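Local coordinates for protein mannan endo-1,4-beta-mannosidase (Cryptopygus antarcticus, PDB 4OOU) that hydrolyses internal beta-1,4-mannosidic linkages in mannans, galactomannans and glucomannans, releasing short manno-oligosaccharides, at residues A[77-86]-A[124-133]; A[293-301]-A[326-336]. One frame throughout, in Å; residues are numbered along the deposited sequence.

Contact 1. Residues A[77-86]-A[124-133]; sequences GNTARVWVHV and NVFLILVLFN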
loop_
_atom_site.group_PDB
_atom_site.type_symbol
_atom_site.label_atom_id
_atom_site.label_comp_id
_atom_site.label_asym_id
_atom_site.label_seq_id
_atom_site.Cartn_x
_atom_site.Cartn_y
_atom_site.Cartn_z
ATOM N N GLY A 77 13.619 -5.012 10.828
ATOM C CA GLY A 77 12.547 -4.359 10.039
ATOM C C GLY A 77 11.255 -4.296 10.858
ATOM O O GLY A 77 11.158 -4.902 11.933
ATOM N N ASN A 78 10.263 -3.565 10.373
ATOM C CA ASN A 78 9.053 -3.355 11.185
ATOM C C ASN A 78 7.745 -3.310 10.424
ATOM O O ASN A 78 6.750 -2.899 10.975
ATOM C CB ASN A 78 9.202 -2.070 11.998
ATOM C CG ASN A 78 9.083 -0.826 11.156
ATOM O OD1 ASN A 78 8.917 -0.891 9.941
ATOM N ND2 ASN A 78 9.172 0.324 11.799
ATOM N N THR A 79 7.748 -3.724 9.163
ATOM C CA THR A 79 6.584 -3.596 8.321
ATOM C C THR A 79 6.627 -4.617 7.196
ATOM O O THR A 79 7.672 -4.872 6.627
ATOM C CB THR A 79 6.509 -2.165 7.731
ATOM O OG1 THR A 79 6.211 -1.237 8.773
ATOM C CG2 THR A 79 5.426 -2.041 6.655
ATOM N N ALA A 80 5.465 -5.171 6.879
ATOM C CA ALA A 80 5.275 -5.991 5.694
ATOM C C ALA A 80 4.025 -5.539 4.935
ATOM O O ALA A 80 2.959 -5.378 5.526
ATOM C CB ALA A 80 5.148 -7.453 6.081
ATOM N N ARG A 81 4.169 -5.316 3.630
ATOM C CA ARG A 81 3.036 -5.005 2.750
ATOM C C ARG A 81 2.631 -6.326 2.064
ATOM O O ARG A 81 3.475 -7.054 1.483
ATOM C CB ARG A 81 3.456 -3.965 1.733
ATOM C CG ARG A 81 2.388 -3.376 0.827
ATOM C CD ARG A 81 3.053 -2.407 -0.128
ATOM N NE ARG A 81 2.142 -1.787 -1.068
ATOM C CZ ARG A 81 2.162 -1.934 -2.391
ATOM N NH1 ARG A 81 3.055 -2.730 -2.996
ATOM N NH2 ARG A 81 1.290 -1.256 -3.126
ATOM N N VAL A 82 1.339 -6.645 2.160
ATOM C CA VAL A 82 0.868 -7.937 1.715
ATOM C C VAL A 82 -0.507 -7.811 1.094
ATOM O O VAL A 82 -1.349 -7.090 1.593
ATOM C CB VAL A 82 0.873 -8.945 2.879
ATOM C CG1 VAL A 82 0.177 -8.376 4.088
ATOM C CG2 VAL A 82 0.249 -10.281 2.460
ATOM N N TRP A 83 -0.694 -8.524 -0.017
ATOM C CA TRP A 83 -1.810 -8.332 -0.928
ATOM C C TRP A 83 -2.962 -9.287 -0.589
ATOM O O TRP A 83 -2.723 -10.433 -0.206
ATOM C CB TRP A 83 -1.315 -8.562 -2.358
ATOM C CG TRP A 83 -0.412 -7.483 -2.924
ATOM C CD1 TRP A 83 0.406 -6.627 -2.240
ATOM C CD2 TRP A 83 -0.235 -7.172 -4.300
ATOM N NE1 TRP A 83 1.049 -5.793 -3.105
ATOM C CE2 TRP A 83 0.678 -6.113 -4.375
ATOM C CE3 TRP A 83 -0.773 -7.683 -5.476
ATOM C CZ2 TRP A 83 1.053 -5.552 -5.570
ATOM C CZ3 TRP A 83 -0.404 -7.127 -6.665
ATOM C CH2 TRP A 83 0.500 -6.077 -6.711
ATOM N N VAL A 84 -4.203 -8.807 -0.736
ATOM C CA VAL A 84 -5.407 -9.566 -0.340
ATOM C C VAL A 84 -6.356 -9.980 -1.491
ATOM O O VAL A 84 -6.287 -11.124 -1.965
ATOM C CB VAL A 84 -6.204 -8.856 0.791
ATOM C CG1 VAL A 84 -7.222 -9.829 1.400
ATOM C CG2 VAL A 84 -5.256 -8.356 1.871
ATOM N N HIS A 85 -7.273 -9.121 -1.923
ATOM C CA HIS A 85 -8.162 -9.561 -2.998
ATOM C C HIS A 85 -7.373 -9.817 -4.305
ATOM O O HIS A 85 -7.569 -10.853 -4.969
ATOM C CB HIS A 85 -9.286 -8.570 -3.261
ATOM C CG HIS A 85 -10.030 -8.176 -2.038
ATOM N ND1 HIS A 85 -10.221 -9.037 -0.980
ATOM C CD2 HIS A 85 -10.634 -7.016 -1.698
ATOM C CE1 HIS A 85 -10.882 -8.411 -0.021
ATOM N NE2 HIS A 85 -11.156 -7.188 -0.440
ATOM N N VAL A 86 -6.480 -8.886 -4.640
ATOM C CA VAL A 86 -5.644 -8.988 -5.857
ATOM C C VAL A 86 -6.521 -8.888 -7.111
ATOM O O VAL A 86 -6.911 -7.782 -7.477
ATOM C CB VAL A 86 -4.726 -10.241 -5.845
ATOM C CG1 VAL A 86 -3.728 -10.229 -6.993
ATOM C CG2 VAL A 86 -3.968 -10.321 -4.521
ATOM N N ASN A 124 6.378 -7.890 16.601
ATOM C CA ASN A 124 6.494 -6.462 16.446
ATOM C C ASN A 124 6.685 -6.046 14.985
ATOM O O ASN A 124 7.641 -5.335 14.618
ATOM C CB ASN A 124 7.583 -5.918 17.356
ATOM C CG ASN A 124 7.188 -5.981 18.840
ATOM O OD1 ASN A 124 6.039 -5.687 19.237
ATOM N ND2 ASN A 124 8.140 -6.377 19.661
ATOM N N VAL A 125 5.744 -6.511 14.169
ATOM C CA VAL A 125 5.637 -6.094 12.776
ATOM C C VAL A 125 4.241 -5.612 12.367
ATOM O O VAL A 125 3.233 -6.227 12.617
ATOM C CB VAL A 125 6.030 -7.223 11.820
ATOM C CG1 VAL A 125 5.714 -6.845 10.389
ATOM C CG2 VAL A 125 7.495 -7.535 11.984
ATOM N N PHE A 126 4.256 -4.513 11.658
ATOM C CA PHE A 126 3.119 -3.903 11.113
ATOM C C PHE A 126 2.797 -4.471 9.747
ATOM O O PHE A 126 3.698 -4.746 8.906
ATOM C CB PHE A 126 3.440 -2.416 10.939
ATOM C CG PHE A 126 3.333 -1.607 12.202
ATOM C CD1 PHE A 126 2.084 -1.455 12.850
ATOM C CD2 PHE A 126 4.445 -0.949 12.705
ATOM C CE1 PHE A 126 1.980 -0.673 13.998
ATOM C CE2 PHE A 126 4.358 -0.188 13.852
ATOM C CZ PHE A 126 3.119 -0.040 14.510
ATOM N N LEU A 127 1.500 -4.577 9.486
ATOM C CA LEU A 127 1.048 -5.001 8.186
ATOM C C LEU A 127 0.394 -3.868 7.426
ATOM O O LEU A 127 -0.304 -3.045 7.994
ATOM C CB LEU A 127 0.074 -6.160 8.337
ATOM C CG LEU A 127 0.686 -7.495 8.727
ATOM C CD1 LEU A 127 -0.265 -8.632 8.362
ATOM C CD2 LEU A 127 2.036 -7.713 8.048
ATOM N N ILE A 128 0.642 -3.815 6.136
ATOM C CA ILE A 128 -0.172 -3.006 5.260
ATOM C C ILE A 128 -0.902 -4.005 4.389
ATOM O O ILE A 128 -0.292 -4.864 3.745
ATOM C CB ILE A 128 0.646 -2.030 4.417
ATOM C CG1 ILE A 128 1.277 -0.953 5.303
ATOM C CG2 ILE A 128 -0.245 -1.384 3.342
ATOM C CD1 ILE A 128 2.393 -0.179 4.618
ATOM N N LEU A 129 -2.223 -3.931 4.419
ATOM C CA LEU A 129 -3.028 -4.852 3.659
ATOM C C LEU A 129 -3.414 -4.139 2.389
ATOM O O LEU A 129 -4.025 -3.090 2.466
ATOM C CB LEU A 129 -4.264 -5.199 4.468
ATOM C CG LEU A 129 -3.896 -5.947 5.739
ATOM C CD1 LEU A 129 -5.118 -6.583 6.386
ATOM C CD2 LEU A 129 -2.818 -7.000 5.472
ATOM N N VAL A 130 -3.067 -4.685 1.226
ATOM C CA VAL A 130 -3.488 -4.041 -0.025
ATOM C C VAL A 130 -4.670 -4.779 -0.629
ATOM O O VAL A 130 -4.619 -5.990 -0.870
ATOM C CB VAL A 130 -2.326 -3.704 -1.000
ATOM C CG1 VAL A 130 -1.218 -4.671 -0.886
ATOM C CG2 VAL A 130 -2.782 -3.615 -2.457
ATOM N N LEU A 131 -5.752 -4.019 -0.837
ATOM C CA LEU A 131 -7.041 -4.576 -1.194
ATOM C C LEU A 131 -7.058 -5.147 -2.595
ATOM O O LEU A 131 -7.170 -6.360 -2.752
ATOM C CB LEU A 131 -8.136 -3.518 -1.022
ATOM C CG LEU A 131 -9.001 -3.644 0.239
ATOM C CD1 LEU A 131 -8.253 -4.241 1.391
ATOM C CD2 LEU A 131 -9.586 -2.307 0.621
ATOM N N PHE A 132 -6.926 -4.289 -3.605
ATOM C CA PHE A 132 -6.926 -4.737 -4.997
ATOM C C PHE A 132 -5.691 -4.368 -5.761
ATOM O O PHE A 132 -5.010 -3.396 -5.471
ATOM C CB PHE A 132 -8.094 -4.126 -5.749
ATOM C CG PHE A 132 -9.430 -4.476 -5.170
ATOM C CD1 PHE A 132 -10.056 -5.658 -5.506
ATOM C CD2 PHE A 132 -10.077 -3.605 -4.328
ATOM C CE1 PHE A 132 -11.306 -5.965 -4.971
ATOM C CE2 PHE A 132 -11.329 -3.885 -3.813
ATOM C CZ PHE A 132 -11.940 -5.071 -4.124
ATOM N N ASN A 133 -5.443 -5.118 -6.804
ATOM C CA ASN A 133 -4.406 -4.732 -7.763
ATOM C C ASN A 133 -4.989 -3.791 -8.803
ATOM O O ASN A 133 -6.089 -4.033 -9.238
ATOM C CB ASN A 133 -3.886 -5.972 -8.448
ATOM C CG ASN A 133 -2.519 -5.790 -9.067
ATOM O OD1 ASN A 133 -2.078 -6.661 -9.833
ATOM N ND2 ASN A 133 -1.813 -4.695 -8.740
HETATM O O HOH W 1 -4.653 -6.828 -3.586
#

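Contact 2. Residues A[293-301]-A[326-336]; sequences PFKVNRWAY and LYKYAYNNGYN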
loop_
_atom_site.group_PDB
_atom_site.type_symbol
_atom_site.label_atom_id
_atom_site.label_comp_id
_atom_site.label_asym_id
_atom_site.label_seq_id
_atom_site.Cartn_x
_atom_site.Cartn_y
_atom_site.Cartn_z
ATOM N N PRO A 293 12.423 9.221 -6.322
ATOM C CA PRO A 293 12.671 9.431 -4.895
ATOM C C PRO A 293 14.123 9.364 -4.404
ATOM O O PRO A 293 14.490 10.155 -3.521
ATOM C CB PRO A 293 11.852 8.315 -4.245
ATOM C CG PRO A 293 10.695 8.212 -5.134
ATOM C CD PRO A 293 11.237 8.396 -6.537
ATOM N N PHE A 294 14.916 8.420 -4.941
ATOM C CA PHE A 294 16.317 8.268 -4.549
ATOM C C PHE A 294 17.186 9.243 -5.326
ATOM O O PHE A 294 18.381 9.330 -5.067
ATOM C CB PHE A 294 16.828 6.825 -4.711
ATOM C CG PHE A 294 16.214 5.857 -3.738
ATOM C CD1 PHE A 294 16.547 5.900 -2.400
ATOM C CD2 PHE A 294 15.267 4.912 -4.157
ATOM C CE1 PHE A 294 15.947 5.018 -1.485
ATOM C CE2 PHE A 294 14.663 4.035 -3.253
ATOM C CZ PHE A 294 15.005 4.084 -1.910
ATOM N N LYS A 295 16.584 10.012 -6.234
ATOM C CA LYS A 295 17.275 11.159 -6.848
ATOM C C LYS A 295 17.124 12.440 -6.036
ATOM O O LYS A 295 17.855 13.382 -6.243
ATOM C CB LYS A 295 16.778 11.403 -8.276
ATOM C CG LYS A 295 17.492 10.572 -9.320
ATOM C CD LYS A 295 18.915 11.095 -9.534
ATOM C CE LYS A 295 19.484 10.779 -10.914
ATOM N NZ LYS A 295 18.829 11.594 -11.974
ATOM N N VAL A 296 16.214 12.461 -5.075
ATOM C CA VAL A 296 15.658 13.717 -4.632
ATOM C C VAL A 296 15.316 13.691 -3.113
ATOM O O VAL A 296 15.715 12.776 -2.411
ATOM C CB VAL A 296 14.469 13.995 -5.576
ATOM C CG1 VAL A 296 13.124 13.669 -4.937
ATOM C CG2 VAL A 296 14.520 15.409 -6.111
ATOM N N ASN A 297 14.650 14.722 -2.615
ATOM C CA ASN A 297 14.157 14.803 -1.231
ATOM C C ASN A 297 12.705 14.406 -1.159
ATOM O O ASN A 297 11.969 14.691 -2.087
ATOM C CB ASN A 297 14.099 16.278 -0.818
ATOM C CG ASN A 297 15.225 16.705 0.060
ATOM O OD1 ASN A 297 16.104 15.925 0.422
ATOM N ND2 ASN A 297 15.205 17.977 0.417
ATOM N N ARG A 298 12.224 13.909 -0.034
ATOM C CA ARG A 298 10.761 13.874 0.141
ATOM C C ARG A 298 10.163 15.283 0.118
ATOM O O ARG A 298 9.008 15.489 -0.243
ATOM C CB ARG A 298 10.344 13.245 1.462
ATOM C CG ARG A 298 10.179 14.302 2.533
ATOM C CD ARG A 298 9.142 13.956 3.547
ATOM N NE ARG A 298 7.832 14.335 3.125
ATOM C CZ ARG A 298 6.800 14.216 3.939
ATOM N NH1 ARG A 298 7.002 13.764 5.149
ATOM N NH2 ARG A 298 5.570 14.532 3.552
ATOM N N TRP A 299 10.941 16.248 0.567
ATOM C CA TRP A 299 10.463 17.612 0.742
ATOM C C TRP A 299 10.255 18.221 -0.625
ATOM O O TRP A 299 9.319 18.999 -0.840
ATOM C CB TRP A 299 11.487 18.401 1.539
ATOM C CG TRP A 299 11.916 17.681 2.824
ATOM C CD1 TRP A 299 13.134 17.128 3.088
ATOM C CD2 TRP A 299 11.100 17.406 3.971
ATOM N NE1 TRP A 299 13.138 16.553 4.321
ATOM C CE2 TRP A 299 11.902 16.717 4.893
ATOM C CE3 TRP A 299 9.776 17.691 4.306
ATOM C CZ2 TRP A 299 11.425 16.294 6.130
ATOM C CZ3 TRP A 299 9.298 17.280 5.558
ATOM C CH2 TRP A 299 10.122 16.581 6.450
ATOM N N ALA A 300 11.128 17.825 -1.555
ATOM C CA ALA A 300 11.005 18.204 -2.952
ATOM C C ALA A 300 9.604 17.924 -3.469
ATOM O O ALA A 300 9.109 18.651 -4.322
ATOM C CB ALA A 300 12.039 17.467 -3.807
ATOM N N TYR A 301 8.936 16.879 -2.976
ATOM C CA TYR A 301 7.627 16.570 -3.537
ATOM C C TYR A 301 6.540 17.525 -2.998
ATOM O O TYR A 301 5.400 17.474 -3.436
ATOM C CB TYR A 301 7.271 15.096 -3.355
ATOM C CG TYR A 301 8.161 14.169 -4.147
ATOM C CD1 TYR A 301 8.227 14.239 -5.515
ATOM C CD2 TYR A 301 8.947 13.236 -3.519
ATOM C CE1 TYR A 301 9.055 13.410 -6.256
ATOM C CE2 TYR A 301 9.772 12.392 -4.247
ATOM C CZ TYR A 301 9.828 12.493 -5.630
ATOM O OH TYR A 301 10.662 11.631 -6.343
ATOM N N LEU A 326 20.429 2.637 0.190
ATOM C CA LEU A 326 19.047 2.888 -0.212
ATOM C C LEU A 326 18.159 3.046 1.030
ATOM O O LEU A 326 17.464 4.044 1.173
ATOM C CB LEU A 326 18.549 1.738 -1.121
ATOM C CG LEU A 326 18.509 1.978 -2.645
ATOM C CD1 LEU A 326 19.265 3.238 -3.029
ATOM C CD2 LEU A 326 18.985 0.813 -3.504
ATOM N N TYR A 327 18.205 2.071 1.932
ATOM C CA TYR A 327 17.449 2.162 3.165
ATOM C C TYR A 327 17.826 3.451 3.882
ATOM O O TYR A 327 16.937 4.240 4.288
ATOM C CB TYR A 327 17.675 0.945 4.071
ATOM C CG TYR A 327 16.720 -0.216 3.817
ATOM C CD1 TYR A 327 15.455 -0.218 4.383
ATOM C CD2 TYR A 327 17.089 -1.316 3.036
ATOM C CE1 TYR A 327 14.569 -1.246 4.167
ATOM C CE2 TYR A 327 16.195 -2.344 2.807
ATOM C CZ TYR A 327 14.932 -2.297 3.386
ATOM O OH TYR A 327 14.007 -3.307 3.209
ATOM N N LYS A 328 19.136 3.662 4.002
ATOM C CA LYS A 328 19.696 4.852 4.642
ATOM C C LYS A 328 19.362 6.165 3.931
ATOM O O LYS A 328 19.144 7.175 4.599
ATOM C CB LYS A 328 21.213 4.712 4.850
ATOM C CG LYS A 328 21.566 4.236 6.263
ATOM C CD LYS A 328 23.066 4.089 6.485
ATOM C CE LYS A 328 23.633 2.922 5.692
ATOM N NZ LYS A 328 24.933 2.470 6.253
ATOM N N TYR A 329 19.303 6.151 2.606
ATOM C CA TYR A 329 18.972 7.344 1.854
ATOM C C TYR A 329 17.553 7.759 2.200
ATOM O O TYR A 329 17.307 8.896 2.521
ATOM C CB TYR A 329 19.115 7.105 0.336
ATOM C CG TYR A 329 18.852 8.349 -0.520
ATOM C CD1 TYR A 329 17.566 8.850 -0.692
ATOM C CD2 TYR A 329 19.906 9.027 -1.144
ATOM C CE1 TYR A 329 17.330 9.986 -1.480
ATOM C CE2 TYR A 329 19.680 10.151 -1.925
ATOM C CZ TYR A 329 18.394 10.638 -2.091
ATOM O OH TYR A 329 18.177 11.774 -2.859
ATOM N N ALA A 330 16.634 6.816 2.155
ATOM C CA ALA A 330 15.245 7.075 2.461
ATOM C C ALA A 330 15.046 7.623 3.884
ATOM O O ALA A 330 14.285 8.579 4.095
ATOM C CB ALA A 330 14.438 5.807 2.260
ATOM N N TYR A 331 15.753 7.042 4.849
ATOM C CA TYR A 331 15.687 7.485 6.240
ATOM C C TYR A 331 16.269 8.893 6.447
ATOM O O TYR A 331 15.768 9.685 7.280
ATOM C CB TYR A 331 16.436 6.475 7.115
ATOM C CG TYR A 331 16.341 6.724 8.605
ATOM C CD1 TYR A 331 15.417 6.054 9.386
ATOM C CD2 TYR A 331 17.181 7.631 9.226
ATOM C CE1 TYR A 331 15.331 6.286 10.763
ATOM C CE2 TYR A 331 17.118 7.871 10.594
ATOM C CZ TYR A 331 16.195 7.200 11.372
ATOM O OH TYR A 331 16.148 7.439 12.743
ATOM N N ASN A 332 17.328 9.204 5.687
ATOM C CA ASN A 332 18.042 10.478 5.882
ATOM C C ASN A 332 17.515 11.641 5.083
ATOM O O ASN A 332 17.846 12.775 5.394
ATOM C CB ASN A 332 19.541 10.335 5.615
ATOM C CG ASN A 332 20.252 9.547 6.696
ATOM O OD1 ASN A 332 21.189 8.826 6.410
ATOM N ND2 ASN A 332 19.794 9.667 7.943
ATOM N N ASN A 333 16.701 11.375 4.069
ATOM C CA ASN A 333 16.244 12.440 3.187
ATOM C C ASN A 333 14.758 12.624 3.269
ATOM O O ASN A 333 14.086 12.926 2.279
ATOM C CB ASN A 333 16.719 12.172 1.766
ATOM C CG ASN A 333 18.217 12.347 1.628
ATOM O OD1 ASN A 333 18.957 11.386 1.441
ATOM N ND2 ASN A 333 18.671 13.577 1.756
ATOM N N GLY A 334 14.244 12.442 4.477
ATOM C CA GLY A 334 12.888 12.850 4.809
ATOM C C GLY A 334 11.777 11.845 4.569
ATOM O O GLY A 334 10.622 12.127 4.880
ATOM N N TYR A 335 12.073 10.666 4.041
ATOM C CA TYR A 335 10.961 9.770 3.762
ATOM C C TYR A 335 10.471 9.080 5.026
ATOM O O TYR A 335 11.230 8.902 5.985
ATOM C CB TYR A 335 11.288 8.775 2.669
ATOM C CG TYR A 335 11.637 9.438 1.372
ATOM C CD1 TYR A 335 10.655 9.733 0.439
ATOM C CD2 TYR A 335 12.952 9.785 1.085
ATOM C CE1 TYR A 335 10.971 10.365 -0.749
ATOM C CE2 TYR A 335 13.282 10.389 -0.108
ATOM C CZ TYR A 335 12.293 10.675 -1.022
ATOM O OH TYR A 335 12.635 11.273 -2.199
ATOM N N ASN A 336 9.210 8.667 5.005
ATOM C CA ASN A 336 8.614 8.059 6.178
ATOM C C ASN A 336 8.587 6.563 6.174
ATOM O O ASN A 336 8.183 5.964 7.162
ATOM C CB ASN A 336 7.238 8.618 6.360
ATOM C CG ASN A 336 7.295 10.088 6.553
ATOM O OD1 ASN A 336 7.562 10.563 7.646
ATOM N ND2 ASN A 336 7.112 10.818 5.481
#

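Contact 1. Residues A[77-86]-A[124-133]
Val130 O is gripped twice: Val84 N donates to it at 2.9 Å, and water 1 donates to the same oxygen while accepting from Val86 N. This is the end of a parallel pair of barrel strands, 79-86 and 126-133, the two strands of a beta-alpha-beta unit in the TIM barrel of this family 5 glycoside hydrolase. Toward the N-terminal ends the ladder is regular; its shortest rung, Ala80 N to Phe126 O, measures 2.7 Å. Past Trp83 a beta bulge shifts the register by one, and Leu131 O takes Val86 N plus a weak bond from His85 N. On the face bearing Ala80 and Val82, Leu129 CD2 lies alongside Val82 CG1 at 3.6 Å, that methyl being set between backbone N and carbonyl carbon (chi1 50°), and Leu127 CD2 meets Ala80 CB at 3.7 Å. The other face points into the barrel. There Arg81, extended with CG opposite its backbone N (chi1 -173°), passes Ile128 and, with Val130 CG1 over one face of its guanidinium, reaches salt bridges with Glu177 and Glu312, the probable nucleophile. The indole of Trp83, a substrate-binding residue, runs beside Val130, whose CG2 lies over one ring face; CZ3 is 3.5 Å from Asn133 CG, the ring and amide planes 55° apart. A leucine in place of this tryptophan would probably leave Asn133 without its flat neighbour and deprive the sugar site of an aromatic wall. At the bulge, His85 NE2 is hydrogen-bonded to Tyr155 OH, and His85 CD2 lies over a face of Phe132, 3.4 Å from CZ.

Contact 2. Residues A[293-301]-A[326-336]
Phe294 is the apolar centre, wedged against the helix that ends at Asn332. Leu326 CD1 sits over one face of its ring, 4.0 Å from the centroid, while the ring edge turns toward the face of Tyr329 in an offset edge-to-face pair, planes 64° apart; Phe294 CD1 and Tyr329 CD1 meet at 3.6 Å. Tyr329, its ring swung to the far side of CB from the backbone N (chi1 -177°), leans across to the loop, where OH donates to Val296 O at 2.7 Å. Next along, Arg298 CB covers a face of Tyr335, 3.8 Å from the ring centroid. The hydroxyl of that tyrosine lies near both Pro293 O and Val296 O, the bonds weak and the acceptor not settled. Where the helix ends, Arg298 N donates almost straight to Asn333 O at 3.1 Å, tying loop to helix terminus. Gly334 follows with positive phi (89°), and a beta carbon there would collide with Trp299 NE1 and Arg298 CG. The guanidinium of Arg298 is hydrogen-bonded to Lys306 O and Ser28 O. Behind the contact runs the barrel wall: Phe294 packs on Thr281 of strand 277-281 and edge-to-face with Phe313 of strand 308-313, Tyr335 on Ile310, and Ala330 on Ala338 of strand 337-340.

Overall arrangement
Contact 1 is part of the barrel wall, its centre about 7 Å from the centre of the chain, whereas contact 2 sits on the outer side, about 18 Å out. Their centres are about 22 Å apart and their nearest atoms about 7 Å. Strand order joins them: 308-313, 337-340, 35-43, 79-86 and 126-133 are successive parallel neighbours, and 326-336 runs straight into strand 337-340. Strand 308-313, which bears Glu312, is packed from outside by Phe294 of contact 2, while Arg81 of contact 1 reaches Glu312 across the barrel interior. The side chain of Arg81 is about 3 Å from that of Glu312; the side chain of Phe294 is about 9 Å from that of Glu312. The Trp83 side chain is about 4 Å from a bound Tris molecule, probably from the crystallisation liquor.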